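PDB 3AEI: prefoldin beta subunit 2 from Thermococcus sp., which probably forms part of the prefoldin co-chaperone, which captures unfolded proteins and passes them to a group II chaperonin. Local coordinates for residues A[73-76]-A[77-81]; A[9-12]-A[13-16]. All blocks are in the same frame, centred on the assembly; numbering follows the deposited sequence. Where two conformers were deposited one is given.

Contact 1. Residues A[73-76]-A[77-81]; sequences YKRE and IEKLK
Lys74 and Glu78 stand one helical turn apart on helix 59-93 and run side by side, pointing the same way. With the lysine chain bent at its third torsion (chi3 51°), it is Lys74 CE rather than NZ that lies nearer Glu78 OE1, at 4.0 Å against 4.6 Å. The longer distance is beyond a salt bridge, and the opposite charges would attract at most weakly. Arg75 and Lys79 also lie side by side, but both carry positive charge. Here the methylenes do the touching, with Arg75 CG 4.0 Å from Lys79 CE in the conformer given.

The apolar pair is Tyr73 and Ile77. The touch is made by Tyr73 CB, not by the ring, and Ile77 CD1 comes to 4.2 Å from it. Ile77 CG1 is anti to its own carbonyl carbon (chi1 -70°), which lays this branch beside the Tyr73 carbonyl.

Four backbone bonds join the turns in the i to i+4 pattern of an alpha helix. Ile77 N gives its hydrogen to Tyr73 O at 2.8 Å, and the other three link Glu78 to Lys74, Lys79 to Arg75 and Leu80 to Glu76.

Tyr73, Lys74, Glu76 and Ile77 also touch helix 2-37, the other arm of the coiled coil; Ile77, which is buried, rests on Glu24. Within this turn the defined hydrogen bonds are those of the backbone. The charged side chains add mainly alkyl contact and perhaps a weak attraction, probably screened by solvent.

Contact 2. Residues A[9-12]-A[13-16]; sequences LQLE and LQQI
The antiparallel coiled coil of the prefoldin subunit has helix 2-37 as its first arm, and two successive turns of that arm meet here. Leu9, Glu12 and Ile16 look onto helix 59-93, where Ile16 packs on Glu84 and Ile87. Four i to i+4 backbone bonds hold the turns together, among them Leu13 N to Leu9 O at 2.9 Å and Ile16 N to Glu12 O at 3.0 Å.

On the inner side Glu12 and Ile16 lie alongside each other. Glu12 CG, anti to the backbone N (chi1 -171°), comes 4.0 Å from Ile16 CD1. The carboxylate reaches beyond this turn: Glu12 OE2 makes a salt bridge with Arg83 on the other arm. Glu12 thus sets its CG against the isoleucine while its carboxylate bridges to the other helix.

The exposed side carries Leu11 and two glutamines. Leu11 and Gln14 point the same way, whereas Gln15 crosses Leu11 at a slant. The Gln14 chain bends at its second torsion (chi2 -92°), and Gln14 OE1 is hydrogen-bonded to Thr18 OG1 in the following turn. A single methyl, Leu11 CD2, meets the side-chain amide nitrogens of both glutamines, with Gln14 NE2 and Gln15 NE2 each 3.9 Å away.

Both contacts join consecutive turns within one helix, but they sit on different arms of the same coiled coil. Contact 1, on helix 59-93, is mainly a surface contact whose centre lies about 8 Å from the centre of the chain. Contact 2, on helix 2-37, is partly buried and farther out, about 17 Å from that centre. Charged chains dominate 73-81; leucines and glutamines dominate 9-16, where the one acidic residue, Glu12, pairs outside the contact with Arg83 of the opposite arm. The contact centres are about 16 Å apart, yet their edges meet: Leu80 O packs 3.6 Å from Ile16 CG2 at the interface between the arms.

Contact 1. Residues A[73-76]-A[77-81]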
loop_
_atom_site.group_PDB
_atom_site.type_symbol
_atom_site.label_atom_id
_atom_site.label_comp_id
_atom_site.label_asym_id
_atom_site.label_seq_id
_atom_site.Cartn_x
_atom_site.Cartn_y
_atom_site.Cartn_z
ATOM N N TYR A 73 -15.794 -5.860 -10.041
ATOM C CA TYR A 73 -14.518 -6.417 -10.499
ATOM C C TYR A 73 -14.692 -7.369 -11.690
ATOM O O TYR A 73 -13.928 -7.301 -12.648
ATOM C CB TYR A 73 -13.772 -7.136 -9.363
ATOM C CG TYR A 73 -13.312 -6.249 -8.229
ATOM C CD1 TYR A 73 -12.664 -5.050 -8.481
ATOM C CD2 TYR A 73 -13.448 -6.658 -6.902
ATOM C CE1 TYR A 73 -12.146 -4.278 -7.445
ATOM C CE2 TYR A 73 -12.936 -5.888 -5.856
ATOM C CZ TYR A 73 -12.284 -4.708 -6.140
ATOM O OH TYR A 73 -11.726 -3.962 -5.128
ATOM N N LYS A 74 -15.684 -8.246 -11.643
ATOM C CA LYS A 74 -15.895 -9.176 -12.753
ATOM C C LYS A 74 -16.047 -8.420 -14.069
ATOM O O LYS A 74 -15.474 -8.808 -15.079
ATOM C CB LYS A 74 -17.130 -10.038 -12.529
ATOM C CG LYS A 74 -16.855 -11.328 -11.791
ATOM C CD LYS A 74 -18.072 -12.231 -11.783
ATOM C CE LYS A 74 -18.613 -12.411 -13.190
ATOM N NZ LYS A 74 -19.633 -13.491 -13.280
ATOM N N ARG A 75 -16.826 -7.342 -14.047
ATOM C CA ARG A 75 -17.056 -6.525 -15.229
ATOM C C ARG A 75 -15.768 -5.871 -15.731
ATOM O O ARG A 75 -15.465 -5.888 -16.923
ATOM C CB ARG A 75 -18.097 -5.448 -14.911
ATOM C CG ARG A 75 -18.481 -4.564 -16.089
ATOM C CD ARG A 75 -19.624 -3.637 -15.702
ATOM N NE ARG A 75 -20.777 -4.379 -15.196
ATOM C CZ ARG A 75 -21.488 -5.239 -15.917
ATOM N NH1 ARG A 75 -22.516 -5.867 -15.369
ATOM N NH2 ARG A 75 -21.179 -5.467 -17.186
ATOM N N GLU A 76 -15.010 -5.278 -14.815
ATOM C CA GLU A 76 -13.767 -4.617 -15.189
ATOM C C GLU A 76 -12.766 -5.641 -15.729
ATOM O O GLU A 76 -12.088 -5.375 -16.728
ATOM C CB GLU A 76 -13.204 -3.856 -13.985
ATOM C CG GLU A 76 -14.056 -2.663 -13.626
ATOM C CD GLU A 76 -13.685 -2.000 -12.314
ATOM O OE1 GLU A 76 -13.068 -2.664 -11.447
ATOM O OE2 GLU A 76 -14.038 -0.807 -12.151
ATOM N N ILE A 77 -12.720 -6.812 -15.104
ATOM C CA ILE A 77 -11.817 -7.886 -15.512
ATOM C C ILE A 77 -12.222 -8.412 -16.892
ATOM O O ILE A 77 -11.368 -8.655 -17.746
ATOM C CB ILE A 77 -11.834 -9.042 -14.488
ATOM C CG1 ILE A 77 -11.136 -8.574 -13.184
ATOM C CG2 ILE A 77 -11.218 -10.314 -15.110
ATOM C CD1 ILE A 77 -11.449 -9.421 -11.935
ATOM N N GLU A 78 -13.525 -8.600 -17.122
ATOM C CA GLU A 78 -13.964 -9.085 -18.433
ATOM C C GLU A 78 -13.586 -8.098 -19.539
ATOM O O GLU A 78 -13.148 -8.503 -20.626
ATOM C CB GLU A 78 -15.484 -9.307 -18.458
ATOM C CG GLU A 78 -15.915 -10.643 -17.865
ATOM C CD GLU A 78 -17.425 -10.762 -17.676
ATOM O OE1 GLU A 78 -17.874 -11.792 -17.117
ATOM O OE2 GLU A 78 -18.157 -9.829 -18.082
ATOM N N LYS A 79 -13.733 -6.807 -19.261
ATOM C CA LYS A 79 -13.387 -5.809 -20.250
ATOM C C LYS A 79 -11.900 -5.786 -20.524
ATOM O O LYS A 79 -11.480 -5.628 -21.666
ATOM C CB LYS A 79 -13.846 -4.431 -19.806
ATOM C CG LYS A 79 -15.379 -4.276 -19.925
ATOM C CD LYS A 79 -15.834 -2.876 -19.546
ATOM C CE LYS A 79 -17.357 -2.786 -19.488
ATOM N NZ LYS A 79 -17.805 -1.475 -18.962
ATOM N N LEU A 80 -11.095 -5.948 -19.479
ATOM C CA LEU A 80 -9.652 -5.927 -19.696
ATOM C C LEU A 80 -9.197 -7.197 -20.415
ATOM O O LEU A 80 -8.317 -7.134 -21.281
ATOM C CB LEU A 80 -8.905 -5.762 -18.353
ATOM C CG LEU A 80 -9.070 -4.433 -17.619
ATOM C CD1 LEU A 80 -8.583 -4.581 -16.207
ATOM C CD2 LEU A 80 -8.358 -3.316 -18.334
ATOM N N LYS A 81 -9.784 -8.350 -20.076
ATOM C CA LYS A 81 -9.407 -9.596 -20.721
ATOM C C LYS A 81 -9.770 -9.549 -22.214
ATOM O O LYS A 81 -9.071 -10.116 -23.053
ATOM C CB LYS A 81 -10.045 -10.815 -20.013
ATOM C CG LYS A 81 -9.358 -11.142 -18.656
ATOM C CD LYS A 81 -9.882 -12.391 -17.922
ATOM C CE LYS A 81 -9.307 -13.677 -18.505
ATOM N NZ LYS A 81 -9.613 -14.871 -17.656
#

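Contact 2. Residues A[9-12]-A[13-16]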
loop_
_atom_site.group_PDB
_atom_site.type_symbol
_atom_site.label_atom_id
_atom_site.label_comp_id
_atom_site.label_asym_id
_atom_site.label_seq_id
_atom_site.Cartn_x
_atom_site.Cartn_y
_atom_site.Cartn_z
ATOM N N LEU A 9 2.852 -3.179 -28.609
ATOM C CA LEU A 9 1.664 -3.958 -28.285
ATOM C C LEU A 9 1.965 -4.714 -26.994
ATOM O O LEU A 9 1.096 -4.860 -26.135
ATOM C CB LEU A 9 1.296 -4.927 -29.404
ATOM C CG LEU A 9 0.657 -4.312 -30.656
ATOM C CD1 LEU A 9 0.662 -5.311 -31.808
ATOM C CD2 LEU A 9 -0.750 -3.869 -30.359
ATOM N N GLN A 10 3.192 -5.181 -26.848
ATOM C CA GLN A 10 3.582 -5.894 -25.650
ATOM C C GLN A 10 3.552 -5.003 -24.421
ATOM O O GLN A 10 3.191 -5.458 -23.331
ATOM C CB GLN A 10 4.981 -6.489 -25.830
ATOM C CG GLN A 10 5.003 -7.563 -26.855
ATOM C CD GLN A 10 6.430 -7.939 -27.245
ATOM O OE1 GLN A 10 7.365 -7.151 -27.064
ATOM N NE2 GLN A 10 6.599 -9.140 -27.791
ATOM N N LEU A 11 3.941 -3.741 -24.603
ATOM C CA LEU A 11 3.939 -2.790 -23.493
ATOM C C LEU A 11 2.492 -2.562 -23.037
ATOM O O LEU A 11 2.211 -2.521 -21.842
ATOM C CB LEU A 11 4.513 -1.457 -23.942
ATOM C CG LEU A 11 5.454 -0.708 -23.002
ATOM C CD1 LEU A 11 5.215 0.785 -23.217
ATOM C CD2 LEU A 11 5.220 -1.084 -21.536
ATOM N N GLU A 12 1.586 -2.423 -23.996
ATOM C CA GLU A 12 0.181 -2.195 -23.683
ATOM C C GLU A 12 -0.419 -3.413 -23.008
ATOM O O GLU A 12 -1.163 -3.295 -22.027
ATOM C CB GLU A 12 -0.604 -1.884 -24.955
ATOM C CG GLU A 12 -2.012 -1.422 -24.663
ATOM C CD GLU A 12 -2.828 -1.210 -25.914
ATOM O OE1 GLU A 12 -2.248 -1.289 -27.020
ATOM O OE2 GLU A 12 -4.051 -0.964 -25.788
ATOM N N LEU A 13 -0.064 -4.590 -23.511
ATOM C CA LEU A 13 -0.579 -5.821 -22.945
ATOM C C LEU A 13 -0.132 -5.978 -21.486
ATOM O O LEU A 13 -0.931 -6.338 -20.608
ATOM C CB LEU A 13 -0.114 -6.989 -23.804
ATOM C CG LEU A 13 -0.462 -8.376 -23.301
ATOM C CD1 LEU A 13 -1.979 -8.572 -23.390
ATOM C CD2 LEU A 13 0.245 -9.420 -24.177
ATOM N N GLN A 14 1.137 -5.688 -21.202
ATOM C CA GLN A 14 1.623 -5.823 -19.841
ATOM C C GLN A 14 0.883 -4.877 -18.899
ATOM O O GLN A 14 0.541 -5.248 -17.778
ATOM C CB GLN A 14 3.125 -5.514 -19.758
ATOM C CG GLN A 14 3.668 -5.467 -18.308
ATOM C CD GLN A 14 3.639 -4.069 -17.674
ATOM O OE1 GLN A 14 2.998 -3.852 -16.644
ATOM N NE2 GLN A 14 4.349 -3.121 -18.285
ATOM N N GLN A 15 0.596 -3.664 -19.361
ATOM C CA GLN A 15 -0.057 -2.734 -18.463
ATOM C C GLN A 15 -1.472 -3.163 -18.170
ATOM O O GLN A 15 -1.933 -3.032 -17.024
ATOM C CB GLN A 15 0.018 -1.317 -19.032
ATOM C CG GLN A 15 1.462 -0.845 -19.179
ATOM C CD GLN A 15 1.568 0.585 -19.676
ATOM O OE1 GLN A 15 0.615 1.125 -20.229
ATOM N NE2 GLN A 15 2.746 1.190 -19.509
ATOM N N ILE A 16 -2.149 -3.698 -19.187
ATOM C CA ILE A 16 -3.515 -4.193 -19.009
ATOM C C ILE A 16 -3.515 -5.409 -18.091
ATOM O O ILE A 16 -4.366 -5.523 -17.206
ATOM C CB ILE A 16 -4.116 -4.628 -20.326
ATOM C CG1 ILE A 16 -4.309 -3.405 -21.218
ATOM C CG2 ILE A 16 -5.445 -5.304 -20.092
ATOM C CD1 ILE A 16 -4.580 -3.806 -22.662
#